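Local atomic coordinates of klebicin C activity (Klebsiella pneumoniae, PDB entry 7NNA), a protein that probably kills competing bacteria after import through the outer-membrane efflux channel TolC, with this long helical hairpin serving as its Tol-binding domain. Residues 36-40 and 144-148; 67-72 and 112-117. All coordinates share one frame; numbering follows the deposited sequence.

Contact 1: 36-40 and 144-148; sequences LAKTQ and IERKL
Leu148 supplies one bump, reaching with both of its methyls into a hollow on segment 36-40 that is edged by Leu36, Ala37 and Gln40. Its CD1 lies 3.9 Å from Leu36 CB. The same methyl presses on the backbone, 3.8 Å from Ala37 N, while CD2 turns to the CB of Gln40. With CG held anti to the backbone N, the Leu148 side chain swings across to segment 36-40 even though its first bond does not aim there. One turn away, Ile144 fills the next hollow: its CG2 sits 3.6 Å from Gln40 CA, close against the main chain. Ile144 was modelled in two conformers, and in one of them CD1 lies 3.8 Å from Thr39 CG2, the two side chains meeting at about a right angle.

Leu36 answers from the other helix. Its CD2 rests 3.8 Å from Lys147 CB, and CD1 lies 3.7 Å from Lys147 O, so the leucine packs on the base of the lysine and its main chain; the ammonium end leads away to a salt bridge with Glu143. On the other flank of the interface, Gln40 is bent at its second torsion (chi2 -76°), and NE2 donates to Glu145 OE2 over 2.9 Å with an N-H...O angle of 152°. The acceptor uses its anti lone pair, and the amide and carboxylate are nearly coplanar. Gln141 NE2 also bonds to Glu145 OE2, so two amides grip this oxygen.

The segment axes approach to 9.3 Å and run at 159°, nearly antiparallel. This spacing, with side chains set into hollows between neighbouring residues, is consistent with the knobs-into-holes packing of an antiparallel two-helix coiled coil.

Contact 2: 67-72 and 112-117; sequences HLKDVV and ARKKAE
Val71 and Arg113 make the tightest approach here: Val71 CG1 comes to 3.5 Å from Arg113 CA, and the same methyl reaches the CB atoms of both Arg113 and Ala112. This follows from the torsion that sets CG1 anti to the backbone N (chi1 178°), on a CB already directed at the facing helix. Ala116 presents a small methyl in return. Its CB lies 3.9 Å from Leu68 CA, beside the main chain, which a short side chain permits, and 3.7 Å from His67 CD2. Leu68 spreads its two methyls over the turn from Arg113 to Glu117. CD1 is 3.8 Å from Arg113 O, and CD2 lies against the CA and CG of Glu117, the leucine and glutamate chains crossing at a slant. Val72 lies side by side with the arginine, its CG2 3.9 Å from Arg113 CD.

Contacts within each helix probably steady these groups. Val71 CG2 sits over one face of the His67 ring, offset toward its rim, and so backs the imidazole from within its own helix. Arg113 NH1 donates to Glu117 OE1 over 2.9 Å with an N-H...O angle of 163°. Glu117 OE1 lies in the guanidinium plane, but the arginine nitrogen approaches from above the carboxylate plane, so the two flat groups are tilted against each other. Farther out, Glu110 forms a salt bridge with Arg113 NH2, so acids about one turn to either side in sequence bind the guanidinium and probably help to keep its aliphatic part beside Leu68 and Val72.

Segment 67-72 belongs to helix 14-79 and segment 112-117 to helix 93-197; their local axes pass at 8.8 Å and 165°. The contact thus joins the two arms directly, near the turn of a hairpin that contains no strands.

From the N terminus, helix 14-79 first supplies segment 36-40 of contact 1 and then segment 67-72 of contact 2. The chain reverses through residues 80-92, and helix 93-197 returns past contact 2 at 112-117 before reaching contact 1 at 144-148. Contact 2 closes the shorter loop, with 39 intervening residues; contact 1 closes one of 103, and contact 2 is nested wholly inside the loop closed by contact 1, without crossing. Their centres lie 47 Å apart and their nearest atoms about 37 Å, so they do not touch. Both tie the same two helices, contact 1 near the centre of the molecule and contact 2 toward the hairpin turn.

Contact 1: 36-40 and 144-148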
loop_
_atom_site.group_PDB
_atom_site.type_symbol
_atom_site.label_atom_id
_atom_site.label_comp_id
_atom_site.label_asym_id
_atom_site.label_seq_id
_atom_site.Cartn_x
_atom_site.Cartn_y
_atom_site.Cartn_z
ATOM N N LEU A 36 -6.614 -3.166 7.806
ATOM C CA LEU A 36 -6.240 -2.277 6.744
ATOM C C LEU A 36 -5.011 -1.466 7.055
ATOM O O LEU A 36 -4.209 -1.207 6.131
ATOM C CB LEU A 36 -7.441 -1.366 6.325
ATOM C CG LEU A 36 -8.284 -2.056 5.222
ATOM C CD1 LEU A 36 -9.704 -1.449 5.193
ATOM C CD2 LEU A 36 -7.619 -1.895 3.785
ATOM N N ALA A 37 -4.830 -1.101 8.308
ATOM C CA ALA A 37 -3.651 -0.326 8.721
ATOM C C ALA A 37 -2.393 -1.218 8.558
ATOM O O ALA A 37 -1.345 -0.746 8.077
ATOM C CB ALA A 37 -3.831 0.117 10.161
ATOM N N LYS A 38 -2.500 -2.503 8.936
ATOM C CA LYS A 38 -1.351 -3.415 8.774
ATOM C C LYS A 38 -1.073 -3.618 7.283
ATOM O O LYS A 38 0.112 -3.664 6.866
ATOM C CB LYS A 38 -1.662 -4.765 9.437
ATOM C CG LYS A 38 -1.474 -4.555 10.940
ATOM C CD LYS A 38 -1.568 -5.777 11.818
ATOM C CE LYS A 38 -0.949 -5.513 13.191
ATOM N NZ LYS A 38 -1.711 -4.488 13.975
ATOM N N THR A 39 -2.144 -3.732 6.489
ATOM C CA THR A 39 -2.021 -3.881 5.018
ATOM C C THR A 39 -1.335 -2.651 4.414
ATOM O O THR A 39 -0.478 -2.801 3.509
ATOM C CB THR A 39 -3.393 -4.075 4.347
ATOM O OG1 THR A 39 -3.994 -5.286 4.891
ATOM C CG2 THR A 39 -3.230 -4.325 2.878
ATOM N N GLN A 40 -1.690 -1.471 4.894
ATOM C CA GLN A 40 -1.069 -0.233 4.381
ATOM C C GLN A 40 0.409 -0.216 4.649
ATOM O O GLN A 40 1.218 0.095 3.730
ATOM C CB GLN A 40 -1.778 1.010 4.996
ATOM C CG GLN A 40 -1.341 2.346 4.427
ATOM C CD GLN A 40 0.011 2.844 4.926
ATOM O OE1 GLN A 40 0.450 2.530 6.047
ATOM N NE2 GLN A 40 0.691 3.686 4.130
ATOM N N ILE A 144 -5.137 1.106 -1.052
ATOM C CA ILE A 144 -5.252 0.689 0.361
ATOM C C ILE A 144 -5.470 1.882 1.277
ATOM O O ILE A 144 -6.284 1.814 2.210
ATOM C CB ILE A 144 -4.011 -0.127 0.813
ATOM C CG1 ILE A 144 -4.037 -1.526 0.135
ATOM C CG2 ILE A 144 -3.998 -0.299 2.363
ATOM C CD1 ILE A 144 -5.321 -2.334 0.353
ATOM N N GLU A 145 -4.768 2.975 1.035
ATOM C CA GLU A 145 -4.957 4.183 1.883
ATOM C C GLU A 145 -6.399 4.710 1.732
ATOM O O GLU A 145 -7.010 5.132 2.751
ATOM C CB GLU A 145 -3.922 5.267 1.486
ATOM C CG GLU A 145 -2.541 4.787 1.944
ATOM C CD GLU A 145 -1.324 5.456 1.356
ATOM O OE1 GLU A 145 -1.453 6.230 0.374
ATOM O OE2 GLU A 145 -0.235 5.231 1.916
ATOM N N ARG A 146 -6.968 4.662 0.514
ATOM C CA ARG A 146 -8.368 5.129 0.356
ATOM C C ARG A 146 -9.311 4.202 1.152
ATOM O O ARG A 146 -10.241 4.670 1.828
ATOM C CB ARG A 146 -8.745 5.113 -1.134
ATOM C CG ARG A 146 -10.018 5.857 -1.469
ATOM C CD ARG A 146 -10.513 5.504 -2.909
ATOM N NE ARG A 146 -10.883 4.080 -2.984
ATOM C CZ ARG A 146 -12.029 3.580 -2.551
ATOM N NH1 ARG A 146 -12.981 4.386 -2.087
ATOM N NH2 ARG A 146 -12.234 2.269 -2.571
ATOM N N LYS A 147 -9.052 2.890 1.104
ATOM C CA LYS A 147 -9.914 1.925 1.836
ATOM C C LYS A 147 -9.720 2.107 3.352
ATOM O O LYS A 147 -10.676 1.981 4.117
ATOM C CB LYS A 147 -9.531 0.468 1.444
ATOM C CG LYS A 147 -10.022 0.128 0.032
ATOM C CD LYS A 147 -10.075 -1.405 -0.129
ATOM C CE LYS A 147 -10.888 -1.756 -1.355
ATOM N NZ LYS A 147 -10.098 -1.517 -2.553
ATOM N N LEU A 148 -8.496 2.395 3.793
ATOM C CA LEU A 148 -8.220 2.606 5.220
ATOM C C LEU A 148 -8.972 3.858 5.708
ATOM O O LEU A 148 -9.525 3.843 6.827
ATOM C CB LEU A 148 -6.708 2.789 5.412
ATOM C CG LEU A 148 -6.242 3.169 6.865
ATOM C CD1 LEU A 148 -6.780 2.105 7.960
ATOM C CD2 LEU A 148 -4.682 3.299 6.917
#

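Contact 2: 67-72 and 112-117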
loop_
_atom_site.group_PDB
_atom_site.type_symbol
_atom_site.label_atom_id
_atom_site.label_comp_id
_atom_site.label_asym_id
_atom_site.label_seq_id
_atom_site.Cartn_x
_atom_site.Cartn_y
_atom_site.Cartn_z
ATOM N N HIS A 67 29.069 -0.365 -21.809
ATOM C CA HIS A 67 29.845 -1.449 -22.408
ATOM C C HIS A 67 29.655 -1.491 -23.942
ATOM O O HIS A 67 30.633 -1.607 -24.679
ATOM C CB HIS A 67 29.506 -2.781 -21.761
ATOM C CG HIS A 67 30.306 -3.875 -22.352
ATOM N ND1 HIS A 67 31.682 -3.874 -22.266
ATOM C CD2 HIS A 67 29.907 -4.942 -23.068
ATOM C CE1 HIS A 67 32.082 -4.966 -22.895
ATOM N NE2 HIS A 67 31.042 -5.658 -23.362
ATOM N N LEU A 68 28.417 -1.317 -24.412
ATOM C CA LEU A 68 28.108 -1.261 -25.843
ATOM C C LEU A 68 28.857 -0.075 -26.488
ATOM O O LEU A 68 29.519 -0.234 -27.505
ATOM C CB LEU A 68 26.585 -1.091 -26.010
ATOM C CG LEU A 68 26.075 -0.803 -27.431
ATOM C CD1 LEU A 68 26.507 -1.925 -28.439
ATOM C CD2 LEU A 68 24.610 -0.704 -27.410
ATOM N N LYS A 69 28.847 1.086 -25.842
ATOM C CA LYS A 69 29.559 2.264 -26.323
ATOM C C LYS A 69 31.089 1.931 -26.475
ATOM O O LYS A 69 31.705 2.248 -27.509
ATOM C CB LYS A 69 29.325 3.410 -25.307
ATOM C CG LYS A 69 29.825 4.783 -25.737
ATOM C CD LYS A 69 30.011 5.716 -24.505
ATOM C CE LYS A 69 31.405 6.346 -24.475
ATOM N NZ LYS A 69 32.433 5.444 -25.094
ATOM N N ASP A 70 31.669 1.226 -25.467
ATOM C CA ASP A 70 33.094 0.829 -25.536
ATOM C C ASP A 70 33.424 -0.154 -26.710
ATOM O O ASP A 70 34.513 -0.111 -27.297
ATOM C CB ASP A 70 33.479 0.157 -24.226
ATOM C CG ASP A 70 33.417 1.069 -23.032
ATOM O OD1 ASP A 70 33.521 2.315 -23.219
ATOM O OD2 ASP A 70 33.259 0.553 -21.919
ATOM N N VAL A 71 32.497 -1.078 -27.017
ATOM C CA VAL A 71 32.681 -2.016 -28.126
ATOM C C VAL A 71 32.527 -1.257 -29.445
ATOM O O VAL A 71 33.313 -1.483 -30.409
ATOM C CB VAL A 71 31.726 -3.246 -28.043
ATOM C CG1 VAL A 71 31.933 -4.157 -29.252
ATOM C CG2 VAL A 71 31.973 -4.024 -26.752
ATOM N N VAL A 72 31.555 -0.315 -29.514
ATOM C CA VAL A 72 31.459 0.530 -30.721
ATOM C C VAL A 72 32.818 1.322 -30.956
ATOM O O VAL A 72 33.286 1.397 -32.080
ATOM C CB VAL A 72 30.225 1.469 -30.674
ATOM C CG1 VAL A 72 30.278 2.460 -31.820
ATOM C CG2 VAL A 72 28.912 0.659 -30.740
ATOM N N ALA A 112 30.931 -9.188 -31.133
ATOM C CA ALA A 112 30.966 -8.700 -29.749
ATOM C C ALA A 112 30.013 -7.500 -29.561
ATOM O O ALA A 112 29.437 -7.293 -28.481
ATOM C CB ALA A 112 32.392 -8.286 -29.396
ATOM N N ARG A 113 29.839 -6.700 -30.585
ATOM C CA ARG A 113 28.954 -5.510 -30.502
ATOM C C ARG A 113 27.509 -5.978 -30.508
ATOM O O ARG A 113 26.697 -5.482 -29.723
ATOM C CB ARG A 113 29.225 -4.573 -31.706
ATOM C CG ARG A 113 28.532 -3.190 -31.482
ATOM C CD ARG A 113 28.110 -2.552 -32.830
ATOM N NE ARG A 113 27.225 -3.454 -33.593
ATOM C CZ ARG A 113 25.926 -3.655 -33.369
ATOM N NH1 ARG A 113 25.269 -2.919 -32.467
ATOM N NH2 ARG A 113 25.269 -4.577 -34.051
ATOM N N LYS A 114 27.188 -6.979 -31.338
ATOM C CA LYS A 114 25.824 -7.539 -31.382
ATOM C C LYS A 114 25.446 -8.116 -30.021
ATOM O O LYS A 114 24.298 -7.927 -29.555
ATOM C CB LYS A 114 25.750 -8.650 -32.457
ATOM C CG LYS A 114 25.451 -8.120 -33.860
ATOM C CD LYS A 114 25.149 -9.299 -34.838
ATOM C CE LYS A 114 24.601 -8.839 -36.190
ATOM N NZ LYS A 114 25.553 -7.999 -37.088
ATOM N N LYS A 115 26.388 -8.794 -29.364
ATOM C CA LYS A 115 26.125 -9.351 -28.037
ATOM C C LYS A 115 26.000 -8.248 -26.986
ATOM O O LYS A 115 25.064 -8.288 -26.167
ATOM C CB LYS A 115 27.238 -10.328 -27.673
ATOM C CG LYS A 115 27.025 -11.028 -26.353
ATOM C CD LYS A 115 28.286 -11.695 -25.886
ATOM C CE LYS A 115 28.027 -12.523 -24.648
ATOM N NZ LYS A 115 29.293 -13.048 -24.114
ATOM N N ALA A 116 26.890 -7.227 -27.009
ATOM C CA ALA A 116 26.757 -6.119 -26.042
ATOM C C ALA A 116 25.407 -5.390 -26.231
ATOM O O ALA A 116 24.758 -4.965 -25.226
ATOM C CB ALA A 116 27.888 -5.128 -26.179
ATOM N N GLU A 117 24.966 -5.276 -27.500
ATOM C CA GLU A 117 23.703 -4.629 -27.746
ATOM C C GLU A 117 22.522 -5.469 -27.264
ATOM O O GLU A 117 21.587 -4.926 -26.659
ATOM C CB GLU A 117 23.534 -4.177 -29.203
ATOM C CG GLU A 117 22.283 -3.320 -29.282
ATOM C CD GLU A 117 22.151 -2.492 -30.529
ATOM O OE1 GLU A 117 22.551 -2.999 -31.595
ATOM O OE2 GLU A 117 21.657 -1.340 -30.449
#